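PDB 3UP8: putative 2,5-diketo-D-gluconic acid reductase B from Sinorhizobium meliloti, which probably reduces methylglyoxal to hydroxyacetone with NADPH, as a putative 2,5-diketo-D-gluconic acid reductase of the aldo/keto reductase family. Local coordinates for residues F39-M44 and R62-A67; L92-W97 and D123-H128. One frame throughout, in Å; residues are numbered along the deposited sequence.

Interaction 1 (F39-M44 and R62-A67)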
loop_
_atom_site.group_PDB
_atom_site.type_symbol
_atom_site.label_atom_id
_atom_site.label_comp_id
_atom_site.label_asym_id
_atom_site.label_seq_id
_atom_site.Cartn_x
_atom_site.Cartn_y
_atom_site.Cartn_z
ATOM N N PHE A 39 -4.156 2.331 -6.378
ATOM C CA PHE A 39 -3.636 1.704 -7.575
ATOM C C PHE A 39 -2.166 1.363 -7.348
ATOM O O PHE A 39 -1.304 2.254 -7.340
ATOM C CB PHE A 39 -3.760 2.694 -8.747
ATOM C CG PHE A 39 -3.531 2.069 -10.099
ATOM C CD1 PHE A 39 -4.589 1.525 -10.811
ATOM C CD2 PHE A 39 -2.261 2.043 -10.662
ATOM C CE1 PHE A 39 -4.387 0.952 -12.065
ATOM C CE2 PHE A 39 -2.044 1.477 -11.913
ATOM C CZ PHE A 39 -3.113 0.928 -12.619
ATOM N N GLY A 40 -1.878 0.078 -7.170
ATOM C CA GLY A 40 -0.515 -0.376 -6.931
ATOM C C GLY A 40 0.168 -0.712 -8.241
ATOM O O GLY A 40 -0.402 -1.425 -9.075
ATOM N N THR A 41 1.378 -0.194 -8.438
ATOM C CA THR A 41 2.125 -0.446 -9.690
ATOM C C THR A 41 3.172 -1.556 -9.547
ATOM O O THR A 41 3.862 -1.910 -10.505
ATOM C CB THR A 41 2.745 0.838 -10.299
ATOM O OG1 THR A 41 3.723 1.380 -9.405
ATOM C CG2 THR A 41 1.667 1.894 -10.569
ATOM N N PHE A 42 3.277 -2.109 -8.346
ATOM C CA PHE A 42 4.054 -3.324 -8.098
ATOM C C PHE A 42 3.556 -4.414 -9.069
ATOM O O PHE A 42 2.352 -4.603 -9.233
ATOM C CB PHE A 42 3.878 -3.705 -6.620
ATOM C CG PHE A 42 4.322 -5.088 -6.256
ATOM C CD1 PHE A 42 5.605 -5.542 -6.554
ATOM C CD2 PHE A 42 3.463 -5.919 -5.543
ATOM C CE1 PHE A 42 6.007 -6.828 -6.184
ATOM C CE2 PHE A 42 3.843 -7.205 -5.178
ATOM C CZ PHE A 42 5.118 -7.662 -5.495
ATOM N N ARG A 43 4.489 -5.065 -9.756
ATOM C CA ARG A 43 4.187 -6.146 -10.709
ATOM C C ARG A 43 3.683 -5.614 -12.053
ATOM O O ARG A 43 3.307 -6.387 -12.923
ATOM C CB ARG A 43 3.173 -7.157 -10.130
ATOM C CG ARG A 43 3.609 -7.888 -8.860
ATOM C CD ARG A 43 2.396 -8.427 -8.078
ATOM N NE ARG A 43 1.694 -9.465 -8.819
ATOM C CZ ARG A 43 0.374 -9.643 -8.821
ATOM N NH1 ARG A 43 -0.427 -8.864 -8.098
ATOM N NH2 ARG A 43 -0.146 -10.618 -9.555
HETATM N N MSE A 44 3.666 -4.298 -12.228
HETATM C CA MSE A 44 3.191 -3.734 -13.485
HETATM C C MSE A 44 4.365 -3.207 -14.267
HETATM O O MSE A 44 5.228 -2.540 -13.701
HETATM C CB MSE A 44 2.202 -2.601 -13.243
HETATM C CG MSE A 44 0.888 -3.057 -12.679
HETATM SE SE MSE A 44 -0.372 -1.595 -12.632
HETATM C CE MSE A 44 -0.568 -1.245 -14.536
ATOM N N ARG A 62 -7.658 7.748 -6.767
ATOM C CA ARG A 62 -6.938 8.960 -6.361
ATOM C C ARG A 62 -5.715 8.661 -5.490
ATOM O O ARG A 62 -5.166 9.556 -4.848
ATOM C CB ARG A 62 -7.875 9.907 -5.615
ATOM C CG ARG A 62 -8.977 10.534 -6.465
ATOM C CD ARG A 62 -8.415 11.481 -7.536
ATOM N NE ARG A 62 -9.491 12.082 -8.317
ATOM C CZ ARG A 62 -10.006 11.558 -9.426
ATOM N NH1 ARG A 62 -9.544 10.419 -9.908
ATOM N NH2 ARG A 62 -10.997 12.181 -10.053
ATOM N N HIS A 63 -5.312 7.399 -5.453
ATOM C CA HIS A 63 -4.172 6.961 -4.676
ATOM C C HIS A 63 -3.374 6.098 -5.632
ATOM O O HIS A 63 -3.893 5.154 -6.206
ATOM C CB HIS A 63 -4.675 6.198 -3.428
ATOM C CG HIS A 63 -3.614 5.472 -2.662
ATOM N ND1 HIS A 63 -3.915 4.647 -1.596
ATOM C CD2 HIS A 63 -2.269 5.420 -2.808
ATOM C CE1 HIS A 63 -2.802 4.118 -1.124
ATOM N NE2 HIS A 63 -1.788 4.579 -1.833
ATOM N N VAL A 64 -2.124 6.479 -5.870
ATOM C CA VAL A 64 -1.247 5.718 -6.751
ATOM C C VAL A 64 0.026 5.359 -5.986
ATOM O O VAL A 64 0.627 6.226 -5.355
ATOM C CB VAL A 64 -0.860 6.505 -8.029
ATOM C CG1 VAL A 64 0.040 5.651 -8.910
ATOM C CG2 VAL A 64 -2.124 6.936 -8.815
ATOM N N ASP A 65 0.396 4.082 -6.047
ATOM C CA ASP A 65 1.537 3.546 -5.308
ATOM C C ASP A 65 2.611 2.962 -6.218
ATOM O O ASP A 65 2.341 2.068 -7.038
ATOM C CB ASP A 65 1.062 2.492 -4.305
ATOM C CG ASP A 65 2.195 1.927 -3.475
ATOM O OD1 ASP A 65 2.925 1.040 -3.988
ATOM O OD2 ASP A 65 2.336 2.365 -2.310
ATOM N N THR A 66 3.842 3.446 -6.052
ATOM C CA THR A 66 4.982 2.976 -6.847
ATOM C C THR A 66 6.236 2.850 -5.953
ATOM O O THR A 66 6.128 2.945 -4.722
ATOM C CB THR A 66 5.185 3.884 -8.103
ATOM O OG1 THR A 66 6.170 3.319 -8.981
ATOM C CG2 THR A 66 5.578 5.316 -7.697
ATOM N N ALA A 67 7.396 2.580 -6.555
ATOM C CA ALA A 67 8.643 2.355 -5.817
ATOM C C ALA A 67 9.808 2.573 -6.757
ATOM O O ALA A 67 9.677 2.365 -7.953
ATOM C CB ALA A 67 8.699 0.937 -5.263
HETATM O O HOH W 1 2.412 -1.073 -5.583
#

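Interaction 2 (L92-W97 and D123-H128). With ACT (acetate ion), chain C.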
loop_
_atom_site.group_PDB
_atom_site.type_symbol
_atom_site.label_atom_id
_atom_site.label_comp_id
_atom_site.label_asym_id
_atom_site.label_seq_id
_atom_site.Cartn_x
_atom_site.Cartn_y
_atom_site.Cartn_z
ATOM N N LEU A 92 0.157 10.300 -3.812
ATOM C CA LEU A 92 1.210 9.592 -4.534
ATOM C C LEU A 92 2.263 9.067 -3.571
ATOM O O LEU A 92 2.827 9.826 -2.804
ATOM C CB LEU A 92 1.832 10.490 -5.630
ATOM C CG LEU A 92 3.042 9.949 -6.429
ATOM C CD1 LEU A 92 2.724 8.689 -7.267
ATOM C CD2 LEU A 92 3.677 11.039 -7.314
ATOM N N THR A 93 2.521 7.765 -3.635
ATOM C CA THR A 93 3.484 7.110 -2.768
ATOM C C THR A 93 4.629 6.537 -3.580
ATOM O O THR A 93 4.388 5.894 -4.600
ATOM C CB THR A 93 2.799 5.929 -2.060
ATOM O OG1 THR A 93 1.719 6.436 -1.275
ATOM C CG2 THR A 93 3.789 5.130 -1.168
ATOM N N THR A 94 5.867 6.771 -3.145
ATOM C CA THR A 94 6.984 5.949 -3.636
ATOM C C THR A 94 7.797 5.388 -2.469
ATOM O O THR A 94 7.487 5.650 -1.299
ATOM C CB THR A 94 7.842 6.648 -4.750
ATOM O OG1 THR A 94 8.660 5.667 -5.407
ATOM C CG2 THR A 94 8.711 7.795 -4.185
ATOM N N LYS A 95 8.804 4.581 -2.789
ATOM C CA LYS A 95 9.566 3.856 -1.779
ATOM C C LYS A 95 11.050 3.932 -2.106
ATOM O O LYS A 95 11.455 3.756 -3.258
ATOM C CB LYS A 95 9.136 2.382 -1.739
ATOM C CG LYS A 95 7.617 2.171 -1.663
ATOM C CD LYS A 95 7.246 0.695 -1.550
ATOM C CE LYS A 95 5.744 0.470 -1.723
ATOM N NZ LYS A 95 5.261 0.638 -3.147
ATOM N N VAL A 96 11.854 4.188 -1.083
ATOM C CA VAL A 96 13.315 4.158 -1.221
ATOM C C VAL A 96 13.839 2.721 -1.211
ATOM O O VAL A 96 13.593 1.970 -0.268
ATOM C CB VAL A 96 13.986 4.976 -0.104
ATOM C CG1 VAL A 96 15.495 4.986 -0.270
ATOM C CG2 VAL A 96 13.420 6.374 -0.092
ATOM N N TRP A 97 14.543 2.355 -2.278
ATOM C CA TRP A 97 15.135 1.034 -2.424
ATOM C C TRP A 97 16.339 0.918 -1.499
ATOM O O TRP A 97 17.047 1.901 -1.243
ATOM C CB TRP A 97 15.566 0.781 -3.876
ATOM C CG TRP A 97 16.128 -0.616 -4.096
ATOM C CD1 TRP A 97 17.357 -0.937 -4.603
ATOM C CD2 TRP A 97 15.481 -1.855 -3.790
ATOM N NE1 TRP A 97 17.509 -2.302 -4.641
ATOM C CE2 TRP A 97 16.376 -2.890 -4.142
ATOM C CE3 TRP A 97 14.226 -2.193 -3.254
ATOM C CZ2 TRP A 97 16.058 -4.242 -3.980
ATOM C CZ3 TRP A 97 13.905 -3.547 -3.093
ATOM C CH2 TRP A 97 14.821 -4.550 -3.456
ATOM N N ASP A 123 3.315 12.412 -1.723
ATOM C CA ASP A 123 2.512 12.442 -0.523
ATOM C C ASP A 123 3.098 11.536 0.549
ATOM O O ASP A 123 3.034 11.878 1.724
ATOM C CB ASP A 123 1.068 12.080 -0.839
ATOM C CG ASP A 123 0.429 13.086 -1.797
ATOM O OD1 ASP A 123 -0.186 14.044 -1.307
ATOM O OD2 ASP A 123 0.588 12.950 -3.024
ATOM N N LEU A 124 3.700 10.420 0.135
ATOM C CA LEU A 124 4.168 9.395 1.063
ATOM C C LEU A 124 5.456 8.755 0.564
ATOM O O LEU A 124 5.553 8.373 -0.614
ATOM C CB LEU A 124 3.097 8.301 1.239
ATOM C CG LEU A 124 3.317 7.185 2.272
ATOM C CD1 LEU A 124 3.664 7.732 3.692
ATOM C CD2 LEU A 124 2.085 6.207 2.330
ATOM N N LEU A 125 6.444 8.651 1.454
ATOM C CA LEU A 125 7.701 7.987 1.126
ATOM C C LEU A 125 7.966 6.908 2.157
ATOM O O LEU A 125 7.943 7.177 3.362
ATOM C CB LEU A 125 8.871 8.978 1.087
ATOM C CG LEU A 125 10.239 8.425 0.664
ATOM C CD1 LEU A 125 10.217 8.019 -0.813
ATOM C CD2 LEU A 125 11.377 9.423 0.915
ATOM N N LEU A 126 8.197 5.691 1.675
ATOM C CA LEU A 126 8.427 4.549 2.558
ATOM C C LEU A 126 9.840 4.019 2.410
ATOM O O LEU A 126 10.460 4.103 1.348
ATOM C CB LEU A 126 7.434 3.419 2.249
ATOM C CG LEU A 126 5.947 3.738 2.073
ATOM C CD1 LEU A 126 5.178 2.453 1.768
ATOM C CD2 LEU A 126 5.361 4.414 3.312
ATOM N N LEU A 127 10.345 3.470 3.500
ATOM C CA LEU A 127 11.472 2.567 3.448
ATOM C C LEU A 127 10.895 1.239 2.978
ATOM O O LEU A 127 9.980 0.680 3.613
ATOM C CB LEU A 127 12.127 2.427 4.840
ATOM C CG LEU A 127 12.524 3.746 5.517
ATOM C CD1 LEU A 127 12.968 3.536 6.973
ATOM C CD2 LEU A 127 13.619 4.493 4.710
ATOM N N HIS A 128 11.438 0.732 1.874
ATOM C CA HIS A 128 10.837 -0.420 1.192
ATOM C C HIS A 128 10.957 -1.731 1.974
ATOM O O HIS A 128 10.007 -2.506 2.039
ATOM C CB HIS A 128 11.428 -0.565 -0.225
ATOM C CG HIS A 128 10.519 -1.251 -1.194
ATOM N ND1 HIS A 128 10.573 -1.022 -2.553
ATOM C CD2 HIS A 128 9.522 -2.153 -1.004
ATOM C CE1 HIS A 128 9.658 -1.758 -3.159
ATOM N NE2 HIS A 128 9.002 -2.448 -2.243
HETATM C C ACT C . 6.517 -4.873 -3.066
HETATM O O ACT C . 5.549 -4.090 -3.178
HETATM O OXT ACT C . 7.599 -4.444 -3.486
HETATM C CH3 ACT C . 6.410 -6.240 -2.467
HETATM O O HOH W 2 12.118 0.696 -4.214
#

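Interaction 1 (F39-M44 and R62-A67)
Phe39 and Val64 pair as neighbours in parallel strands, their CA atoms 4.7 Å apart. Phe39 uses both its backbone polar atoms here: N donates to His63 O at 2.8 Å with an almost straight N-H...O angle of 175°, and O accepts from Asp65 N. The backbone of Val64 turns instead to Phe91 and Thr93. Where strand 37-40 ends, Asp65 O takes two donors from one residue: Thr41 N, 2.8 Å away, and Thr41 OG1, also 2.8 Å from Asp65 O. The hydroxyl can do this because chi1 of 64° sets OG1 between the backbone N and carbonyl carbon, reaching 62-67. Losing the hydroxyl to an alanine here would probably leave Asp65 O with the backbone N-H as its one donor from 39-44 and open a gap beside Thr66. Water 1 accepts from Phe42 N and donates to Asp65 OD1 at 2.7 Å; Lys95 is the second partner of OD1. Thr66 OG1 is bonded to Asn72. The pair belongs to a beta-alpha-beta unit of the barrel: Phe39 and Val64 pack on Leu53 of helix 46-59, Thr41 and Val64 on Val76 of helix 73-83, and strand 91-96 follows beyond 63-65.

Interaction 2 (L92-W97 and D123-H128)
Lys95 lies over one face of the His128 ring, with CD 3.6 Å from the ring centroid and only 6° off its normal, a CH-pi contact. Trp97 approaches the opposite face with the edge of its six-membered ring, the planes turned 81° apart in an offset edge-to-face pair. The imidazole is also held at its rim: NE2 donates to acetate OXT at 2.7 Å, and ND1 bonds water 2, which donates to Lys95 O. The acetate, probably from the crystallisation liquor, also bonds Tyr70; it thus joins the predicted proton donor to the predicted substrate-binding His128, consistent with the substrate pocket. Lys95, predicted to lower the pKa of Tyr70, reaches its OH and Thr66 O through NZ, its chain extended until a bend at chi4 (73°).

Parallel backbone pairing positions this shell. Val96 N donates to Leu126 O at 2.8 Å, and His128 N to Val96 O at 3.3 Å. At the far end, Asp123 OD2 receives Leu92 N from above its carboxylate plane and forms a salt bridge with Arg87. Val96 CG2 meets Leu125 CD1 at 3.7 Å, on the side facing helices 103-117 and 136-148; Leu126, beside Lys95, points inside the barrel onto strand 176-182.

How the interactions relate
Both contacts are buried parallel pairings of consecutive strands in one eight-stranded barrel, and strands 63-65 and 91-96 are themselves neighbours, so interactions 1 and 2 follow one another round the wall. Their centres lie 11 Å apart, and they join directly: Asp65 OD1 is 2.5 Å from Lys95 NZ in a salt bridge, and Thr66 N probably bonds Thr93 O. Interaction 1 is the smaller, burying 268 Å² against 653 Å², and relies on backbone bonds and a threonine hydroxyl where strand 37-40 gives way to a turn. Interaction 2 pairs along a longer run and adds apolar and aromatic packing. Interaction 1 thus supplies the carboxylate partner of the lysine predicted to tune the active-site tyrosine, interaction 2 that lysine and the histidine predicted to bind substrate.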